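Long-range contacts in angiotensin-converting enzyme (Anopheles gambiae, PDB 6S1Y), which probably hydrolyses peptides as a zinc metalloprotease of the angiotensin-converting enzyme family and here holds a gamma-linked glutamyl dipeptide: residues 23-27 with 372-376; 210-214 with 567-573; 428-432 with 501-505. One frame throughout, in Å; residues are numbered along the deposited sequence. Where two conformers were deposited one is given.

Contact 1 of 3, residues 23-27 with 372-376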
loop_
_atom_site.group_PDB
_atom_site.type_symbol
_atom_site.label_atom_id
_atom_site.label_comp_id
_atom_site.label_asym_id
_atom_site.label_seq_id
_atom_site.Cartn_x
_atom_site.Cartn_y
_atom_site.Cartn_z
ATOM N N GLU A 23 -7.813 -1.102 29.455
ATOM C CA GLU A 23 -6.896 -1.485 28.388
ATOM C C GLU A 23 -6.839 -2.998 28.205
ATOM O O GLU A 23 -6.843 -3.494 27.073
ATOM C CB GLU A 23 -5.493 -0.945 28.679
ATOM C CG GLU A 23 -5.338 0.550 28.456
ATOM C CD GLU A 23 -4.013 1.087 28.971
ATOM O OE1 GLU A 23 -3.266 0.332 29.639
ATOM O OE2 GLU A 23 -3.719 2.270 28.705
ATOM N N GLN A 24 -6.766 -3.748 29.304
ATOM C CA GLN A 24 -6.675 -5.199 29.188
ATOM C C GLN A 24 -7.979 -5.786 28.671
ATOM O O GLN A 24 -7.972 -6.726 27.869
ATOM C CB GLN A 24 -6.306 -5.815 30.536
ATOM C CG GLN A 24 -5.116 -5.159 31.232
ATOM C CD GLN A 24 -3.832 -5.198 30.410
ATOM O OE1 GLN A 24 -3.617 -6.107 29.598
ATOM N NE2 GLN A 24 -2.969 -4.204 30.619
ATOM N N ARG A 25 -9.110 -5.251 29.128
ATOM C CA ARG A 25 -10.402 -5.640 28.575
ATOM C C ARG A 25 -10.433 -5.409 27.066
ATOM O O ARG A 25 -10.720 -6.330 26.290
ATOM C CB ARG A 25 -11.505 -4.847 29.285
ATOM C CG ARG A 25 -12.812 -5.581 29.509
ATOM C CD ARG A 25 -13.377 -5.269 30.893
ATOM N NE ARG A 25 -13.674 -3.850 31.077
ATOM C CZ ARG A 25 -14.766 -3.244 30.615
ATOM N NH1 ARG A 25 -14.951 -1.954 30.839
ATOM N NH2 ARG A 25 -15.675 -3.924 29.924
ATOM N N TYR A 26 -10.113 -4.184 26.634
ATOM C CA TYR A 26 -10.101 -3.847 25.209
ATOM C C TYR A 26 -9.182 -4.785 24.436
ATOM O O TYR A 26 -9.565 -5.341 23.405
ATOM C CB TYR A 26 -9.660 -2.382 25.053
ATOM C CG TYR A 26 -9.986 -1.667 23.758
ATOM C CD1 TYR A 26 -11.166 -0.951 23.614
ATOM C CD2 TYR A 26 -9.080 -1.649 22.700
ATOM C CE1 TYR A 26 -11.452 -0.268 22.437
ATOM C CE2 TYR A 26 -9.358 -0.973 21.521
ATOM C CZ TYR A 26 -10.541 -0.281 21.397
ATOM O OH TYR A 26 -10.826 0.403 20.232
ATOM N N GLN A 27 -7.973 -5.002 24.946
ATOM C CA GLN A 27 -6.993 -5.803 24.223
ATOM C C GLN A 27 -7.476 -7.232 23.991
ATOM O O GLN A 27 -7.257 -7.806 22.912
ATOM C CB GLN A 27 -5.673 -5.805 24.990
ATOM C CG GLN A 27 -4.635 -6.727 24.417
ATOM C CD GLN A 27 -3.280 -6.528 25.054
ATOM O OE1 GLN A 27 -3.078 -5.607 25.841
ATOM N NE2 GLN A 27 -2.338 -7.385 24.704
ATOM N N PRO A 372 0.644 -0.097 25.537
ATOM C CA PRO A 372 -0.787 -0.370 25.702
ATOM C C PRO A 372 -1.468 -0.507 24.347
ATOM O O PRO A 372 -1.006 0.024 23.331
ATOM C CB PRO A 372 -1.308 0.847 26.474
ATOM C CG PRO A 372 -0.249 1.885 26.329
ATOM C CD PRO A 372 1.049 1.172 26.159
ATOM N N VAL A 373 -2.598 -1.220 24.351
ATOM C CA VAL A 373 -3.209 -1.667 23.103
ATOM C C VAL A 373 -3.518 -0.489 22.182
ATOM O O VAL A 373 -3.299 -0.568 20.972
ATOM C CB VAL A 373 -4.474 -2.500 23.392
ATOM C CG1 VAL A 373 -5.501 -1.690 24.212
ATOM C CG2 VAL A 373 -5.075 -2.990 22.085
ATOM N N GLU A 374 -4.025 0.618 22.731
ATOM C CA GLU A 374 -4.421 1.743 21.896
ATOM C C GLU A 374 -3.236 2.547 21.361
ATOM O O GLU A 374 -3.449 3.479 20.578
ATOM C CB GLU A 374 -5.376 2.661 22.674
ATOM C CG GLU A 374 -4.741 3.471 23.796
ATOM C CD GLU A 374 -4.595 2.696 25.104
ATOM O OE1 GLU A 374 -4.705 3.322 26.179
ATOM O OE2 GLU A 374 -4.358 1.474 25.060
ATOM N N PHE A 375 -2.007 2.234 21.768
ATOM C CA PHE A 375 -0.820 2.803 21.146
ATOM C C PHE A 375 -0.135 1.815 20.207
ATOM O O PHE A 375 0.889 2.159 19.601
ATOM C CB PHE A 375 0.192 3.263 22.202
ATOM C CG PHE A 375 -0.206 4.514 22.942
ATOM C CD1 PHE A 375 -1.295 5.277 22.549
ATOM C CD2 PHE A 375 0.530 4.935 24.037
ATOM C CE1 PHE A 375 -1.638 6.441 23.242
ATOM C CE2 PHE A 375 0.182 6.088 24.740
ATOM C CZ PHE A 375 -0.891 6.839 24.340
ATOM N N ARG A 376 -0.671 0.604 20.074
ATOM C CA ARG A 376 -0.073 -0.405 19.202
ATOM C C ARG A 376 -0.569 -0.198 17.769
ATOM O O ARG A 376 -1.369 -0.961 17.225
ATOM C CB ARG A 376 -0.379 -1.804 19.735
ATOM C CG ARG A 376 0.357 -2.108 21.029
ATOM C CD ARG A 376 -0.044 -3.423 21.652
ATOM N NE ARG A 376 0.524 -4.574 20.974
ATOM C CZ ARG A 376 0.514 -5.809 21.469
ATOM N NH1 ARG A 376 -0.031 -6.029 22.659
ATOM N NH2 ARG A 376 1.049 -6.824 20.775
#
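E23 and E374 bring two carboxylates together where OE2 of E23 is gripped by a salt bridge to NE of R86. The same OE2 of E23 also lies 2.9 Å from OE1 of E374, an approach of two acceptors rather than a bond, with the carboxylate planes turned 67° apart. R86 touches the side chain of E374 as well, so its positive charge probably offsets part of the repulsion, though the pair may still raise the proton affinity of one carboxylate. OE2 of E374 is buried here without a partner in the model. P372, whose ring runs alongside E23, sets CB 3.6 Å from OE2 of that glutamate.

V373 is the apolar wedge of the contact. Its CG1, lodged between the backbone N and the carbonyl carbon (chi1 58°), reaches the helix at E23 O (3.6 Å) and comes within 3.9 Å of CD2 of Y26, whose ring also packs edge-to-face with F59. CB of V373 rests 3.9 Å from CB of Q27; a short branched side chain suits this close approach to a helix.

Past V373 the extended Q27 carries its amide to R376, and NE2 of Q27 stands 3.4 Å from NH1 of R376, at the guanidinium edge with the two planes perpendicular. Both are donors, so neither serves the other; NE2 of Q27 donates to the carbonyl O of F334, and NH2 of R376, not the NH1 beside the amide, donates to that of A335, tying both segments to one loop.

The short 3-10 turn 373-375 thus docks on helix 12-42. It belongs to the connection between helix 349-368, bearing zinc ligands H357 and H361 of the HExxH motif, and helix 381-395, bearing the third ligand, E385.

Contact 2 of 3, residues 210-214 with 567-573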
loop_
_atom_site.group_PDB
_atom_site.type_symbol
_atom_site.label_atom_id
_atom_site.label_comp_id
_atom_site.label_asym_id
_atom_site.label_seq_id
_atom_site.Cartn_x
_atom_site.Cartn_y
_atom_site.Cartn_z
ATOM N N VAL A 210 2.130 18.050 -2.772
ATOM C CA VAL A 210 3.117 17.069 -3.210
ATOM C C VAL A 210 2.809 16.606 -4.632
ATOM O O VAL A 210 3.715 16.452 -5.461
ATOM C CB VAL A 210 3.189 15.888 -2.225
ATOM C CG1 VAL A 210 4.032 14.786 -2.802
ATOM C CG2 VAL A 210 3.743 16.372 -0.874
ATOM N N ILE A 211 1.529 16.393 -4.943
ATOM C CA ILE A 211 1.156 15.968 -6.294
ATOM C C ILE A 211 1.621 16.988 -7.322
ATOM O O ILE A 211 2.111 16.622 -8.395
ATOM C CB ILE A 211 -0.359 15.738 -6.396
ATOM C CG1 ILE A 211 -0.710 14.318 -5.958
ATOM C CG2 ILE A 211 -0.829 15.941 -7.825
ATOM C CD1 ILE A 211 -0.176 13.205 -6.913
ATOM N N GLU A 212 1.491 18.284 -7.012
ATOM C CA GLU A 212 1.904 19.296 -7.973
ATOM C C GLU A 212 3.415 19.344 -8.135
ATOM O O GLU A 212 3.900 19.652 -9.227
ATOM C CB GLU A 212 1.366 20.674 -7.566
ATOM C CG GLU A 212 1.668 21.782 -8.592
ATOM C CD GLU A 212 1.229 21.432 -10.026
ATOM O OE1 GLU A 212 0.226 20.681 -10.223
ATOM O OE2 GLU A 212 1.916 21.905 -10.955
ATOM N N GLN A 213 4.179 19.039 -7.080
ATOM C CA GLN A 213 5.636 19.020 -7.216
ATOM C C GLN A 213 6.107 17.797 -7.986
ATOM O O GLN A 213 7.108 17.859 -8.698
ATOM C CB GLN A 213 6.316 19.027 -5.851
ATOM C CG GLN A 213 6.034 20.247 -4.996
ATOM C CD GLN A 213 6.667 20.111 -3.635
ATOM O OE1 GLN A 213 7.875 20.282 -3.490
ATOM N NE2 GLN A 213 5.872 19.753 -2.638
ATOM N N ILE A 214 5.417 16.668 -7.814
ATOM C CA ILE A 214 5.706 15.435 -8.543
ATOM C C ILE A 214 5.329 15.540 -10.024
ATOM O O ILE A 214 6.011 14.971 -10.885
ATOM C CB ILE A 214 4.941 14.310 -7.818
ATOM C CG1 ILE A 214 5.616 14.032 -6.471
ATOM C CG2 ILE A 214 4.812 13.053 -8.646
ATOM C CD1 ILE A 214 7.072 13.839 -6.575
ATOM N N MET A 567 6.255 16.070 6.691
ATOM C CA MET A 567 6.335 15.402 5.399
ATOM C C MET A 567 6.789 16.400 4.339
ATOM O O MET A 567 6.282 17.529 4.266
ATOM C CB MET A 567 4.970 14.822 5.043
ATOM C CG MET A 567 4.806 14.334 3.622
ATOM S SD MET A 567 3.174 13.561 3.389
ATOM C CE MET A 567 2.160 14.982 2.926
ATOM N N SER A 568 7.763 15.988 3.533
ATOM C CA SER A 568 8.312 16.858 2.507
ATOM C C SER A 568 8.717 16.014 1.320
ATOM O O SER A 568 9.282 14.931 1.491
ATOM C CB SER A 568 9.522 17.646 2.999
ATOM O OG SER A 568 10.108 18.352 1.919
ATOM N N ALA A 569 8.401 16.508 0.121
ATOM C CA ALA A 569 8.801 15.859 -1.122
ATOM C C ALA A 569 10.244 16.141 -1.516
ATOM O O ALA A 569 10.664 15.683 -2.588
ATOM C CB ALA A 569 7.889 16.307 -2.265
ATOM N N ASP A 570 10.996 16.880 -0.693
ATOM C CA ASP A 570 12.387 17.198 -1.008
ATOM C C ASP A 570 13.179 15.929 -1.286
ATOM O O ASP A 570 13.860 15.816 -2.314
ATOM C CB ASP A 570 12.998 17.995 0.159
ATOM C CG ASP A 570 14.490 18.296 -0.015
ATOM O OD1 ASP A 570 15.036 18.121 -1.129
ATOM O OD2 ASP A 570 15.113 18.729 0.989
ATOM N N ALA A 571 13.062 14.942 -0.392
ATOM C CA ALA A 571 13.865 13.727 -0.494
ATOM C C ALA A 571 13.572 12.976 -1.786
ATOM O O ALA A 571 14.492 12.579 -2.509
ATOM C CB ALA A 571 13.623 12.821 0.719
ATOM N N ILE A 572 12.294 12.782 -2.101
ATOM C CA ILE A 572 11.952 11.984 -3.279
ATOM C C ILE A 572 12.258 12.739 -4.570
ATOM O O ILE A 572 12.664 12.126 -5.559
ATOM C CB ILE A 572 10.476 11.528 -3.230
ATOM C CG1 ILE A 572 10.213 10.545 -4.366
ATOM C CG2 ILE A 572 9.519 12.693 -3.317
ATOM C CD1 ILE A 572 8.783 10.014 -4.427
ATOM N N LEU A 573 12.114 14.065 -4.589
ATOM C CA LEU A 573 12.547 14.820 -5.769
ATOM C C LEU A 573 14.055 14.757 -5.959
ATOM O O LEU A 573 14.532 14.703 -7.098
ATOM C CB LEU A 573 12.103 16.281 -5.672
ATOM C CG LEU A 573 10.586 16.476 -5.734
ATOM C CD1 LEU A 573 10.192 17.940 -5.453
ATOM C CD2 LEU A 573 10.069 16.027 -7.087
HETATM O O HOH W 1 7.042 18.894 -0.157
#
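I214 meets L573 methyl to methyl, CD1 of the isoleucine lying 3.7 Å from CD2 of the leucine, and the same CD1 looks toward CG2 of I572. The other leucine methyl, CD1, comes up to the oxygen end of the Q213 amide, 3.8 Å from its OE1. One turn back along the chain, CB of A569 touches both Q213 and V210, 4.2 Å from CG1 of V210; the small methyl lets the backbones approach to 6.2 Å between the CA atoms of V210 and A569.

A water provides the polar link. It accepts from NE2 of Q213 at 2.9 Å and from the backbone N of A569 at 2.8 Å, so a long amide at the exposed margin is joined to the backbone N-H of A569, near the first turn of helix 570-575. That turn is fixed by S568: its OG takes the N-H of D570 at 3.1 Å and 165°, a capping bond, while the backbone N-H of S568 donates a hydrogen bond to OE1 of Q506.

Farther out, V502 of helix 495-514 touches both V210 and M567, and F505 of the same helix touches I572. Helix 203-233 and the start of helix 570-575 therefore pack together against helix 495-514, with L432 of helix 431-447 also touching I572.

Contact 3 of 3, residues 428-432 with 501-505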
loop_
_atom_site.group_PDB
_atom_site.type_symbol
_atom_site.label_atom_id
_atom_site.label_comp_id
_atom_site.label_asym_id
_atom_site.label_seq_id
_atom_site.Cartn_x
_atom_site.Cartn_y
_atom_site.Cartn_z
ATOM N N LYS A 428 8.208 3.068 -8.659
ATOM C CA LYS A 428 7.785 3.843 -7.496
ATOM C C LYS A 428 7.213 5.212 -7.823
ATOM O O LYS A 428 6.222 5.609 -7.220
ATOM C CB LYS A 428 8.962 4.020 -6.507
ATOM C CG LYS A 428 9.631 2.672 -6.132
ATOM C CD LYS A 428 10.349 2.702 -4.802
ATOM C CE LYS A 428 9.363 2.801 -3.619
ATOM N NZ LYS A 428 8.712 1.520 -3.177
ATOM N N LEU A 429 7.802 5.966 -8.749
ATOM C CA LEU A 429 7.315 7.326 -8.920
ATOM C C LEU A 429 5.891 7.335 -9.462
ATOM O O LEU A 429 5.070 8.138 -9.020
ATOM C CB LEU A 429 8.244 8.124 -9.825
ATOM C CG LEU A 429 7.774 9.564 -9.976
ATOM C CD1 LEU A 429 7.962 10.323 -8.677
ATOM C CD2 LEU A 429 8.519 10.238 -11.086
ATOM N N VAL A 430 5.572 6.447 -10.416
ATOM C CA VAL A 430 4.256 6.476 -11.037
ATOM C C VAL A 430 3.133 6.131 -10.062
ATOM O O VAL A 430 1.950 6.373 -10.358
ATOM C CB VAL A 430 4.189 5.515 -12.241
ATOM C CG1 VAL A 430 5.296 5.825 -13.238
ATOM C CG2 VAL A 430 4.272 4.096 -11.788
ATOM N N PHE A 431 3.462 5.552 -8.914
ATOM C CA PHE A 431 2.435 5.096 -7.969
ATOM C C PHE A 431 1.793 6.267 -7.224
ATOM O O PHE A 431 0.617 6.194 -6.843
ATOM C CB PHE A 431 3.083 4.072 -7.021
ATOM C CG PHE A 431 2.202 3.632 -5.896
ATOM C CD1 PHE A 431 1.268 2.637 -6.079
ATOM C CD2 PHE A 431 2.346 4.185 -4.645
ATOM C CE1 PHE A 431 0.458 2.237 -5.050
ATOM C CE2 PHE A 431 1.524 3.796 -3.606
ATOM C CZ PHE A 431 0.583 2.825 -3.819
ATOM N N LEU A 432 2.510 7.353 -7.030
ATOM C CA LEU A 432 1.959 8.459 -6.244
ATOM C C LEU A 432 0.701 9.055 -6.848
ATOM O O LEU A 432 -0.313 9.152 -6.132
ATOM C CB LEU A 432 3.045 9.520 -6.033
ATOM C CG LEU A 432 4.080 9.004 -5.026
ATOM C CD1 LEU A 432 5.461 9.324 -5.442
ATOM C CD2 LEU A 432 3.815 9.593 -3.655
ATOM N N TYR A 501 4.925 6.710 0.327
ATOM C CA TYR A 501 5.822 6.881 -0.812
ATOM C C TYR A 501 6.544 8.224 -0.770
ATOM O O TYR A 501 7.644 8.334 -1.318
ATOM C CB TYR A 501 5.052 6.680 -2.121
ATOM C CG TYR A 501 5.107 5.238 -2.582
ATOM C CD1 TYR A 501 4.545 4.224 -1.817
ATOM C CD2 TYR A 501 5.751 4.884 -3.762
ATOM C CE1 TYR A 501 4.608 2.896 -2.209
ATOM C CE2 TYR A 501 5.818 3.536 -4.168
ATOM C CZ TYR A 501 5.255 2.559 -3.375
ATOM O OH TYR A 501 5.311 1.249 -3.755
ATOM N N VAL A 502 5.997 9.218 -0.077
ATOM C CA VAL A 502 6.745 10.442 0.191
ATOM C C VAL A 502 7.733 10.246 1.350
ATOM O O VAL A 502 8.945 10.441 1.198
ATOM C CB VAL A 502 5.786 11.604 0.496
ATOM C CG1 VAL A 502 6.602 12.872 0.810
ATOM C CG2 VAL A 502 4.811 11.833 -0.644
ATOM N N ILE A 503 7.227 9.888 2.536
ATOM C CA ILE A 503 8.093 9.936 3.719
ATOM C C ILE A 503 9.139 8.841 3.690
ATOM O O ILE A 503 10.204 8.987 4.301
ATOM C CB ILE A 503 7.302 9.843 5.046
ATOM C CG1 ILE A 503 6.691 8.459 5.232
ATOM C CG2 ILE A 503 6.247 10.910 5.088
ATOM C CD1 ILE A 503 5.821 8.364 6.461
ATOM N N GLN A 504 8.874 7.728 3.006
ATOM C CA GLN A 504 9.889 6.685 2.995
ATOM C C GLN A 504 11.210 7.205 2.438
ATOM O O GLN A 504 12.280 6.676 2.782
ATOM C CB GLN A 504 9.424 5.454 2.218
ATOM C CG GLN A 504 9.391 5.590 0.699
ATOM C CD GLN A 504 8.816 4.321 0.027
ATOM O OE1 GLN A 504 9.487 3.667 -0.750
ATOM N NE2 GLN A 504 7.573 3.994 0.346
ATOM N N PHE A 505 11.181 8.227 1.576
ATOM C CA PHE A 505 12.453 8.755 1.080
ATOM C C PHE A 505 13.100 9.677 2.110
ATOM O O PHE A 505 14.331 9.799 2.146
ATOM C CB PHE A 505 12.247 9.462 -0.273
ATOM C CG PHE A 505 11.871 8.508 -1.387
ATOM C CD1 PHE A 505 10.541 8.189 -1.641
ATOM C CD2 PHE A 505 12.848 7.906 -2.155
ATOM C CE1 PHE A 505 10.206 7.285 -2.652
ATOM C CE2 PHE A 505 12.515 6.999 -3.159
ATOM C CZ PHE A 505 11.200 6.691 -3.397
#
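Y501 faces F431 and K428 beside the ligand pocket of this mainly helical zinc-peptidase fold, where helix 495-514 crosses the junction of helices 414-429 and 431-447. At its base, CB of Y501 lies 3.5 Å from CD2 of L432, a methyl at the leucine fork that also reaches CG2 of V502. Next comes CG, 3.6 Å from CD2 of F431. That phenylalanine carbon stands 3.3 Å above the tyrosine plane, over its centre, and so meets the whole ring; the planes are inclined at 39°. On the Y501 ring's CE1 side the nearest neighbour is CE2 of F431. CD2 has the carbonyl O of K428 at its edge, and CE2 has CE of K428. Over the opposite face, toward its rim, lies NE2 of Q504, which donates to OD2 of D389.

Covered on one face by F431 and on the other by the Q504 amide, the tyrosine backs F431, which itself touches the bound glutamyl dipeptide; a flat ring suits a place with a neighbour over each face. K428 curls round the tyrosine rim, its chain bent at chi3 (70°) and chi4 (81°), which brings the ammonium to the phenol. There NZ of K428 gives Y501 OH a weak hydrogen bond of 3.5 Å, while OE1 of Q504, 3.3 Å from the same NZ, lies at too poor an angle to bond and instead sits 3.0 Å from CE of K428.

How the contacts relate
Contacts 2 and 3 are neighbours, their centres 9 Å apart, whereas contact 1 lies 35 Å from contact 2 and 32 Å from contact 3, centre to centre, and touches neither. Along the chain contacts 1 and 2 cross, since 210-214 comes before 372-376; contact 3 follows contact 1 and is nested within the loop closed by contact 2. In the close pair, CB of A571 lies 3.4 Å from the carbonyl O of F505, and the carbonyl O of S568 3.4 Å from CG1 of V502. Helix 495-514 thus takes part in both, through its own segment in contact 3 and as a neighbour of contact 2, while contact 1 ties the N-terminal helix to the link between the zinc-binding helices.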